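Local coordinates for protein endo-beta-mannanase (Opitutaceae bacterium TAV5, PDB 7BOB) that hydrolyses beta-1,4-mannosidic linkages as a trimeric glycoside hydrolase family 5 exo-mannosidase, probably releasing mannose from chain ends in the termite hindgut, at residues E39-A50 against R83-L93; L315-P323 against E335-I343. All blocks are in the same frame, centred on the assembly; numbering follows the deposited sequence.

Interaction 1. Residues E39-A50 against R83-L93; sequences EDEIFSDLDLMA and RLLDACGERGL
Arg91 NE donates to Asp47 OD1 across 2.7 Å in a salt bridge with an N-H...O angle of 150°. The carboxylate oxygen lies close to the guanidinium plane, whereas NE approaches OD1 from above the plane of the carboxylate. Within the same segment a further in-plane bond, Arg91 NH1 to Ala87 O at 3.0 Å, fixes the rotation of the guanidinium, and Arg91 CD rests 3.8 Å from Leu46 CB. A leucine in place of Arg91 would probably leave the Asp47 carboxylate without its cationic mate and Ala87 O without this side-chain donor. The two helices run side by side, their segment axes 10.2 Å apart at closest approach and inclined by 30°, as neighbours on the outside of a (beta/alpha)8 barrel; strand 56-62 lies beneath them, its Val57 touching both Met49 and Cys88. A Schellman motif closes helix 75-89, with Gly92 at positive phi and Leu93 N bonded to Cys88 O, and it brings Leu93 CD1 to 3.9 Å from Leu46 CD2. The other Leu46 branch, CD1, packs on Ala87 CB and Cys88 SG. With CG anti to its carbonyl carbon (chi1 -70°), Phe43 offers a ring face to Ala87 CB, 3.7 Å from the centroid, a CH-pi contact; Glu39 CG occupies the opposite face. Beyond that ring Glu39 OE2 forms a salt bridge with Arg83 NH2 at 2.8 Å, lying over a face of the guanidinium, while Trp37 donates to Glu39 OE1.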
loop_
_atom_site.group_PDB
_atom_site.type_symbol
_atom_site.label_atom_id
_atom_site.label_comp_id
_atom_site.label_asym_id
_atom_site.label_seq_id
_atom_site.Cartn_x
_atom_site.Cartn_y
_atom_site.Cartn_z
ATOM N N GLU A 39 -41.953 19.696 -13.960
ATOM C CA GLU A 39 -42.863 18.601 -14.281
ATOM C C GLU A 39 -43.191 18.541 -15.768
ATOM O O GLU A 39 -43.247 17.448 -16.341
ATOM C CB GLU A 39 -44.131 18.695 -13.455
ATOM C CG GLU A 39 -44.968 17.425 -13.560
ATOM C CD GLU A 39 -46.217 17.466 -12.692
ATOM O OE1 GLU A 39 -46.122 17.136 -11.489
ATOM O OE2 GLU A 39 -47.294 17.817 -13.219
ATOM N N ASP A 40 -43.396 19.687 -16.425
ATOM C CA ASP A 40 -43.643 19.629 -17.868
ATOM C C ASP A 40 -42.452 19.015 -18.588
ATOM O O ASP A 40 -42.622 18.183 -19.489
ATOM C CB ASP A 40 -43.935 21.017 -18.431
ATOM C CG ASP A 40 -45.321 21.525 -18.055
ATOM O OD1 ASP A 40 -46.128 20.739 -17.488
ATOM O OD2 ASP A 40 -45.598 22.718 -18.327
ATOM N N GLU A 41 -41.235 19.405 -18.188
ATOM C CA GLU A 41 -40.032 18.830 -18.779
ATOM C C GLU A 41 -40.002 17.317 -18.587
ATOM O O GLU A 41 -39.786 16.568 -19.543
ATOM C CB GLU A 41 -38.793 19.497 -18.175
ATOM C CG GLU A 41 -37.451 18.906 -18.657
ATOM C CD GLU A 41 -36.234 19.652 -18.102
ATOM O OE1 GLU A 41 -36.421 20.561 -17.253
ATOM O OE2 GLU A 41 -35.090 19.325 -18.524
ATOM N N ILE A 42 -40.249 16.846 -17.358
ATOM C CA ILE A 42 -40.240 15.406 -17.082
ATOM C C ILE A 42 -41.251 14.672 -17.970
ATOM O O ILE A 42 -40.919 13.687 -18.649
ATOM C CB ILE A 42 -40.521 15.156 -15.591
ATOM C CG1 ILE A 42 -39.389 15.722 -14.722
ATOM C CG2 ILE A 42 -40.743 13.684 -15.320
ATOM C CD1 ILE A 42 -39.750 15.888 -13.227
ATOM N N PHE A 43 -42.504 15.149 -17.985
ATOM C CA PHE A 43 -43.549 14.445 -18.723
ATOM C C PHE A 43 -43.277 14.497 -20.223
ATOM O O PHE A 43 -43.546 13.532 -20.952
ATOM C CB PHE A 43 -44.924 15.041 -18.380
ATOM C CG PHE A 43 -45.396 14.754 -16.958
ATOM C CD1 PHE A 43 -44.557 14.122 -16.027
ATOM C CD2 PHE A 43 -46.689 15.111 -16.555
ATOM C CE1 PHE A 43 -44.987 13.865 -14.715
ATOM C CE2 PHE A 43 -47.136 14.870 -15.237
ATOM C CZ PHE A 43 -46.283 14.239 -14.314
ATOM N N SER A 44 -42.719 15.610 -20.702
ATOM C CA SER A 44 -42.314 15.658 -22.096
ATOM C C SER A 44 -41.206 14.644 -22.376
ATOM O O SER A 44 -41.168 14.050 -23.465
ATOM C CB SER A 44 -41.873 17.074 -22.463
ATOM O OG SER A 44 -41.188 17.074 -23.700
ATOM N N ASP A 45 -40.325 14.397 -21.393
ATOM C CA ASP A 45 -39.287 13.376 -21.580
ATOM C C ASP A 45 -39.886 11.971 -21.557
ATOM O O ASP A 45 -39.442 11.087 -22.300
ATOM C CB ASP A 45 -38.197 13.507 -20.500
ATOM C CG ASP A 45 -37.244 14.663 -20.760
ATOM O OD1 ASP A 45 -37.100 15.106 -21.924
ATOM O OD2 ASP A 45 -36.637 15.143 -19.781
ATOM N N LEU A 46 -40.868 11.731 -20.684
ATOM C CA LEU A 46 -41.510 10.424 -20.683
ATOM C C LEU A 46 -42.221 10.175 -22.010
ATOM O O LEU A 46 -42.143 9.070 -22.559
ATOM C CB LEU A 46 -42.476 10.308 -19.511
ATOM C CG LEU A 46 -41.897 10.416 -18.105
ATOM C CD1 LEU A 46 -43.057 10.366 -17.132
ATOM C CD2 LEU A 46 -40.979 9.268 -17.834
ATOM N N ASP A 47 -42.877 11.206 -22.561
ATOM C CA ASP A 47 -43.465 11.091 -23.899
ATOM C C ASP A 47 -42.405 10.711 -24.922
ATOM O O ASP A 47 -42.611 9.824 -25.756
ATOM C CB ASP A 47 -44.126 12.404 -24.318
ATOM C CG ASP A 47 -45.478 12.627 -23.664
ATOM O OD1 ASP A 47 -46.083 11.658 -23.159
ATOM O OD2 ASP A 47 -45.926 13.794 -23.650
ATOM N N LEU A 48 -41.242 11.369 -24.864
ATOM C CA LEU A 48 -40.194 11.053 -25.827
ATOM C C LEU A 48 -39.749 9.603 -25.685
ATOM O O LEU A 48 -39.526 8.911 -26.687
ATOM C CB LEU A 48 -39.023 12.015 -25.665
ATOM C CG LEU A 48 -37.972 11.813 -26.757
ATOM C CD1 LEU A 48 -38.599 11.815 -28.166
ATOM C CD2 LEU A 48 -36.877 12.871 -26.613
ATOM N N MET A 49 -39.648 9.114 -24.447
ATOM C CA MET A 49 -39.269 7.717 -24.241
ATOM C C MET A 49 -40.296 6.791 -24.870
ATOM O O MET A 49 -39.947 5.908 -25.658
ATOM C CB MET A 49 -39.127 7.407 -22.748
ATOM C CG MET A 49 -38.013 8.173 -22.007
ATOM S SD MET A 49 -38.180 7.839 -20.252
ATOM C CE MET A 49 -36.774 8.739 -19.562
ATOM N N ALA A 50 -41.580 6.994 -24.543
ATOM C CA ALA A 50 -42.631 6.146 -25.097
ATOM C C ALA A 50 -42.590 6.147 -26.617
ATOM O O ALA A 50 -42.689 5.086 -27.243
ATOM C CB ALA A 50 -43.995 6.597 -24.583
ATOM N N ARG A 83 -46.905 11.291 -8.567
ATOM C CA ARG A 83 -47.206 11.886 -9.871
ATOM C C ARG A 83 -46.341 11.267 -10.968
ATOM O O ARG A 83 -46.822 11.025 -12.081
ATOM C CB ARG A 83 -47.032 13.411 -9.811
ATOM C CG ARG A 83 -48.005 14.127 -8.791
ATOM C CD ARG A 83 -48.050 15.661 -8.948
ATOM N NE ARG A 83 -48.567 15.997 -10.271
ATOM C CZ ARG A 83 -49.287 17.081 -10.566
ATOM N NH1 ARG A 83 -49.587 17.977 -9.625
ATOM N NH2 ARG A 83 -49.706 17.268 -11.818
ATOM N N LEU A 84 -45.063 10.977 -10.660
ATOM C CA LEU A 84 -44.191 10.324 -11.631
ATOM C C LEU A 84 -44.677 8.916 -11.944
ATOM O O LEU A 84 -44.814 8.557 -13.113
ATOM C CB LEU A 84 -42.745 10.294 -11.117
ATOM C CG LEU A 84 -41.621 9.829 -12.042
ATOM C CD1 LEU A 84 -41.618 10.612 -13.341
ATOM C CD2 LEU A 84 -40.266 9.988 -11.321
ATOM N N LEU A 85 -44.927 8.099 -10.910
ATOM C CA LEU A 85 -45.394 6.731 -11.130
ATOM C C LEU A 85 -46.628 6.717 -12.007
ATOM O O LEU A 85 -46.740 5.910 -12.944
ATOM C CB LEU A 85 -45.702 6.060 -9.795
ATOM C CG LEU A 85 -44.480 5.865 -8.898
ATOM C CD1 LEU A 85 -44.884 5.534 -7.469
ATOM C CD2 LEU A 85 -43.579 4.761 -9.495
ATOM N N ASP A 86 -47.552 7.636 -11.726
ATOM C CA ASP A 86 -48.773 7.768 -12.511
ATOM C C ASP A 86 -48.466 8.146 -13.955
ATOM O O ASP A 86 -48.948 7.509 -14.898
ATOM C CB ASP A 86 -49.651 8.820 -11.841
ATOM C CG ASP A 86 -51.090 8.676 -12.184
ATOM O OD1 ASP A 86 -51.759 7.826 -11.552
ATOM O OD2 ASP A 86 -51.546 9.429 -13.075
ATOM N N ALA A 87 -47.625 9.165 -14.148
ATOM C CA ALA A 87 -47.334 9.620 -15.503
ATOM C C ALA A 87 -46.638 8.543 -16.339
ATOM O O ALA A 87 -46.879 8.467 -17.552
ATOM C CB ALA A 87 -46.488 10.886 -15.442
ATOM N N CYS A 88 -45.757 7.718 -15.730
ATOM C CA CYS A 88 -45.131 6.621 -16.476
ATOM C C CYS A 88 -46.144 5.554 -16.860
ATOM O O CYS A 88 -46.095 5.023 -17.975
ATOM C CB CYS A 88 -44.010 5.943 -15.685
ATOM S SG CYS A 88 -42.640 6.990 -15.175
ATOM N N GLY A 89 -47.009 5.185 -15.919
ATOM C CA GLY A 89 -48.061 4.235 -16.223
ATOM C C GLY A 89 -48.895 4.630 -17.426
ATOM O O GLY A 89 -49.077 3.841 -18.356
ATOM N N GLU A 90 -49.376 5.871 -17.445
ATOM C CA GLU A 90 -50.218 6.310 -18.557
ATOM C C GLU A 90 -49.472 6.392 -19.874
ATOM O O GLU A 90 -50.106 6.634 -20.910
ATOM C CB GLU A 90 -50.835 7.687 -18.292
ATOM C CG GLU A 90 -51.395 7.887 -16.914
ATOM C CD GLU A 90 -52.208 9.179 -16.824
ATOM O OE1 GLU A 90 -52.030 10.036 -17.734
ATOM O OE2 GLU A 90 -53.024 9.328 -15.858
ATOM N N ARG A 91 -48.150 6.253 -19.871
ATOM C CA ARG A 91 -47.398 6.324 -21.114
ATOM C C ARG A 91 -46.740 5.004 -21.459
ATOM O O ARG A 91 -45.863 4.976 -22.330
ATOM C CB ARG A 91 -46.356 7.438 -21.047
ATOM C CG ARG A 91 -47.003 8.787 -21.015
ATOM C CD ARG A 91 -46.130 9.887 -20.400
ATOM N NE ARG A 91 -46.855 11.117 -20.654
ATOM C CZ ARG A 91 -47.801 11.609 -19.850
ATOM N NH1 ARG A 91 -48.075 11.020 -18.691
ATOM N NH2 ARG A 91 -48.466 12.699 -20.213
ATOM N N GLY A 92 -47.141 3.914 -20.809
ATOM C CA GLY A 92 -46.606 2.609 -21.153
ATOM C C GLY A 92 -45.189 2.366 -20.675
ATOM O O GLY A 92 -44.499 1.494 -21.212
ATOM N N LEU A 93 -44.720 3.124 -19.692
ATOM C CA LEU A 93 -43.379 2.962 -19.146
ATOM C C LEU A 93 -43.506 2.353 -17.756
ATOM O O LEU A 93 -44.200 2.910 -16.893
ATOM C CB LEU A 93 -42.652 4.305 -19.099
ATOM C CG LEU A 93 -42.548 5.007 -20.453
ATOM C CD1 LEU A 93 -42.065 6.432 -20.254
ATOM C CD2 LEU A 93 -41.628 4.237 -21.402
#

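Interaction 2. Residues L315-P323 against E335-I343; sequences LWWCFKDIP and ESELGLVDI
Asp321, Leu340 and Leu338 lose the most surface here, and each meets the opposing segment in a different way. Asp321 OD1 accepts from Gly339 N at 3.0 Å, on the anti side of the carboxylate and 26° out of its plane. The same oxygen forms a salt bridge with Lys348, which also donates to Gly339 O. Next along the chain, Ile322 N bonds to Ser336 O at 3.0 Å, the donor standing above the carbonyl plane. Beside the first of these bonds Gly339 CA approaches Lys320 C to 3.3 Å, close enough that a beta carbon would clash.

Leu338 works through both its backbone and its side chain. Its O takes Cys318 N at 3.0 Å and, weakly, Trp316 NE1, while its CD1 abuts the edge of the Trp317 ring, 3.7 Å from CD1 of that tryptophan. The Trp317-Cys318 peptide is cis, as in many clan GH-A glycosidases, and follows strand 311-316 at the C-terminal mouth of the barrel, where this family keeps its active site.

Leu340 CB lies over a face of Trp316, 3.8 Å from the centroid of the five-membered ring, in a CH-pi contact. The backbone N of Leu340 reaches Cys318 O at 2.8 Å, nearly in line with the C=O bond. Lys320 and Val341 then form a single beta bridge.

Two waters complete the join: one links Trp317 NE1 to Glu335 O and OE1, the other links Leu338 N to Lys320 O and Glu335 O. Irregular backbone is thus held largely by main-chain polar atoms, with Lys348 probably balancing the one carboxylate that bonds directly across.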
loop_
_atom_site.group_PDB
_atom_site.type_symbol
_atom_site.label_atom_id
_atom_site.label_comp_id
_atom_site.label_asym_id
_atom_site.label_seq_id
_atom_site.Cartn_x
_atom_site.Cartn_y
_atom_site.Cartn_z
ATOM N N LEU A 315 -30.944 -0.984 -20.471
ATOM C CA LEU A 315 -31.253 0.383 -20.065
ATOM C C LEU A 315 -30.028 1.256 -20.284
ATOM O O LEU A 315 -28.970 1.015 -19.691
ATOM C CB LEU A 315 -31.698 0.447 -18.598
ATOM C CG LEU A 315 -32.904 -0.418 -18.223
ATOM C CD1 LEU A 315 -33.206 -0.278 -16.745
ATOM C CD2 LEU A 315 -34.104 -0.020 -19.061
ATOM N N TRP A 316 -30.177 2.264 -21.129
ATOM C CA TRP A 316 -29.083 3.147 -21.477
ATOM C C TRP A 316 -28.806 4.158 -20.361
ATOM O O TRP A 316 -29.709 4.559 -19.620
ATOM C CB TRP A 316 -29.428 3.853 -22.782
ATOM C CG TRP A 316 -28.581 5.016 -23.107
ATOM C CD1 TRP A 316 -28.780 6.312 -22.726
ATOM C CD2 TRP A 316 -27.409 5.007 -23.916
ATOM N NE1 TRP A 316 -27.802 7.111 -23.255
ATOM C CE2 TRP A 316 -26.941 6.331 -23.986
ATOM C CE3 TRP A 316 -26.716 4.006 -24.603
ATOM C CZ2 TRP A 316 -25.790 6.682 -24.695
ATOM C CZ3 TRP A 316 -25.578 4.355 -25.315
ATOM C CH2 TRP A 316 -25.134 5.683 -25.363
ATOM N N TRP A 317 -27.538 4.571 -20.246
ATOM C CA TRP A 317 -27.135 5.679 -19.377
ATOM C C TRP A 317 -26.593 6.818 -20.233
ATOM O O TRP A 317 -25.584 6.643 -20.911
ATOM C CB TRP A 317 -26.054 5.275 -18.349
ATOM C CG TRP A 317 -25.927 6.408 -17.374
ATOM C CD1 TRP A 317 -25.320 7.620 -17.590
ATOM C CD2 TRP A 317 -26.540 6.490 -16.083
ATOM N NE1 TRP A 317 -25.506 8.445 -16.495
ATOM C CE2 TRP A 317 -26.247 7.775 -15.556
ATOM C CE3 TRP A 317 -27.280 5.594 -15.305
ATOM C CZ2 TRP A 317 -26.693 8.191 -14.301
ATOM C CZ3 TRP A 317 -27.733 6.017 -14.045
ATOM C CH2 TRP A 317 -27.438 7.299 -13.566
ATOM N N CYS A 318 -27.217 7.993 -20.175
ATOM C CA CYS A 318 -28.513 8.233 -19.545
ATOM C C CYS A 318 -29.378 8.964 -20.606
ATOM O O CYS A 318 -28.916 9.209 -21.735
ATOM C CB CYS A 318 -28.350 9.053 -18.255
ATOM S SG CYS A 318 -27.654 10.686 -18.589
ATOM N N PHE A 319 -30.623 9.313 -20.274
ATOM C CA PHE A 319 -31.560 9.678 -21.333
ATOM C C PHE A 319 -31.168 10.987 -22.010
ATOM O O PHE A 319 -31.127 11.064 -23.242
ATOM C CB PHE A 319 -32.982 9.766 -20.794
ATOM C CG PHE A 319 -34.024 9.965 -21.878
ATOM C CD1 PHE A 319 -34.077 9.107 -22.980
ATOM C CD2 PHE A 319 -34.921 11.016 -21.813
ATOM C CE1 PHE A 319 -35.032 9.292 -23.997
ATOM C CE2 PHE A 319 -35.886 11.215 -22.806
ATOM C CZ PHE A 319 -35.941 10.347 -23.909
ATOM N N LYS A 320 -30.883 12.025 -21.223
ATOM C CA LYS A 320 -30.646 13.377 -21.715
ATOM C C LYS A 320 -29.224 13.815 -21.407
ATOM O O LYS A 320 -28.617 13.354 -20.434
ATOM C CB LYS A 320 -31.595 14.395 -21.057
ATOM C CG LYS A 320 -33.074 14.264 -21.468
ATOM C CD LYS A 320 -33.280 14.641 -22.924
ATOM C CE LYS A 320 -33.554 16.126 -23.094
ATOM N NZ LYS A 320 -34.988 16.451 -22.886
ATOM N N ASP A 321 -28.705 14.730 -22.225
ATOM C CA ASP A 321 -27.587 15.543 -21.772
ATOM C C ASP A 321 -28.046 16.378 -20.572
ATOM O O ASP A 321 -29.220 16.757 -20.464
ATOM C CB ASP A 321 -27.071 16.451 -22.893
ATOM C CG ASP A 321 -26.416 15.672 -24.052
ATOM O OD1 ASP A 321 -25.908 14.546 -23.845
ATOM O OD2 ASP A 321 -26.431 16.197 -25.188
ATOM N N ILE A 322 -27.126 16.646 -19.652
ATOM C CA ILE A 322 -27.466 17.333 -18.406
ATOM C C ILE A 322 -26.544 18.537 -18.264
ATOM O O ILE A 322 -25.426 18.396 -17.752
ATOM C CB ILE A 322 -27.341 16.381 -17.210
ATOM C CG1 ILE A 322 -28.279 15.182 -17.392
ATOM C CG2 ILE A 322 -27.563 17.125 -15.863
ATOM C CD1 ILE A 322 -28.020 14.066 -16.416
ATOM N N PRO A 323 -26.924 19.712 -18.762
ATOM C CA PRO A 323 -26.064 20.891 -18.634
ATOM C C PRO A 323 -26.197 21.621 -17.306
ATOM O O PRO A 323 -25.603 22.694 -17.148
ATOM C CB PRO A 323 -26.539 21.785 -19.791
ATOM C CG PRO A 323 -27.954 21.393 -20.003
ATOM C CD PRO A 323 -28.011 19.916 -19.739
ATOM N N GLU A 335 -20.015 13.687 -17.318
ATOM C CA GLU A 335 -21.364 13.278 -16.951
ATOM C C GLU A 335 -22.422 14.173 -17.586
ATOM O O GLU A 335 -23.590 13.777 -17.644
ATOM C CB GLU A 335 -21.536 13.268 -15.423
ATOM C CG GLU A 335 -20.675 12.251 -14.681
ATOM C CD GLU A 335 -21.290 10.844 -14.576
ATOM O OE1 GLU A 335 -22.436 10.591 -15.066
ATOM O OE2 GLU A 335 -20.606 9.986 -13.961
ATOM N N SER A 336 -22.042 15.357 -18.078
ATOM C CA SER A 336 -23.008 16.284 -18.653
ATOM C C SER A 336 -23.416 15.928 -20.076
ATOM O O SER A 336 -24.315 16.587 -20.618
ATOM C CB SER A 336 -22.452 17.715 -18.641
ATOM O OG SER A 336 -21.538 17.917 -19.710
ATOM N N GLU A 337 -22.785 14.926 -20.692
ATOM C CA GLU A 337 -22.966 14.649 -22.122
ATOM C C GLU A 337 -23.086 13.147 -22.373
ATOM O O GLU A 337 -22.457 12.584 -23.270
ATOM C CB GLU A 337 -21.821 15.244 -22.942
ATOM C CG GLU A 337 -22.215 15.484 -24.398
ATOM C CD GLU A 337 -21.090 16.058 -25.243
ATOM O OE1 GLU A 337 -20.251 16.805 -24.699
ATOM O OE2 GLU A 337 -21.052 15.766 -26.460
ATOM N N LEU A 338 -23.906 12.477 -21.571
ATOM C CA LEU A 338 -24.158 11.053 -21.738
ATOM C C LEU A 338 -25.533 10.771 -22.346
ATOM O O LEU A 338 -25.953 9.606 -22.394
ATOM C CB LEU A 338 -24.014 10.357 -20.387
ATOM C CG LEU A 338 -22.643 10.647 -19.734
ATOM C CD1 LEU A 338 -22.520 9.946 -18.401
ATOM C CD2 LEU A 338 -21.498 10.222 -20.688
ATOM N N GLY A 339 -26.252 11.806 -22.773
ATOM C CA GLY A 339 -27.624 11.606 -23.220
ATOM C C GLY A 339 -27.701 10.712 -24.450
ATOM O O GLY A 339 -26.831 10.741 -25.328
ATOM N N LEU A 340 -28.739 9.879 -24.489
ATOM C CA LEU A 340 -29.139 9.272 -25.747
ATOM C C LEU A 340 -29.680 10.324 -26.701
ATOM O O LEU A 340 -29.598 10.160 -27.928
ATOM C CB LEU A 340 -30.183 8.182 -25.494
ATOM C CG LEU A 340 -30.905 7.638 -26.735
ATOM C CD1 LEU A 340 -30.010 6.648 -27.528
ATOM C CD2 LEU A 340 -32.247 7.016 -26.363
ATOM N N VAL A 341 -30.144 11.437 -26.150
ATOM C CA VAL A 341 -30.944 12.423 -26.847
ATOM C C VAL A 341 -30.373 13.814 -26.574
ATOM O O VAL A 341 -29.957 14.116 -25.449
ATOM C CB VAL A 341 -32.405 12.296 -26.375
ATOM C CG1 VAL A 341 -33.143 13.575 -26.551
ATOM C CG2 VAL A 341 -33.092 11.113 -27.075
ATOM N N ASP A 342 -30.377 14.652 -27.576
ATOM C CA ASP A 342 -29.900 15.995 -27.431
ATOM C C ASP A 342 -30.974 16.919 -26.895
ATOM O O ASP A 342 -32.066 16.515 -26.575
ATOM C CB ASP A 342 -29.347 16.541 -28.741
ATOM C CG ASP A 342 -30.381 16.732 -29.774
ATOM O OD1 ASP A 342 -31.542 16.505 -29.491
ATOM O OD2 ASP A 342 -30.052 17.107 -30.891
ATOM N N ILE A 343 -30.651 18.197 -26.892
ATOM C CA ILE A 343 -31.499 19.257 -26.406
ATOM C C ILE A 343 -32.804 19.427 -27.117
ATOM O O ILE A 343 -33.737 19.914 -26.540
ATOM C CB ILE A 343 -30.794 20.588 -26.548
ATOM C CG1 ILE A 343 -30.520 20.850 -28.027
ATOM C CG2 ILE A 343 -29.532 20.589 -25.695
ATOM C CD1 ILE A 343 -31.506 21.784 -28.673
HETATM O O HOH W 1 -24.808 11.607 -15.934
HETATM O O HOH W 2 -25.547 13.511 -19.507
#

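Interaction 1 is partly buried and lies on the outer helical layer of the barrel, whereas interaction 2 is buried and joins the end of strand 311-316 and the chain after it to a mostly irregular segment. Helix against helix is held by aliphatic packing and one ring face, with a salt bridge toward each end; there the mostly irregular chain relies mainly on backbone hydrogen bonds and waters, with one carboxylate and a tryptophan face added. Their centres are about 17 Å apart, yet helix 39-51 serves both: Asp45 OD1 forms a salt bridge with Lys320 NZ at 2.7 Å, and Phe319 CZ packs on Met49 CG. Only interaction 2 touches a second subunit, at Ala481 of that neighbour.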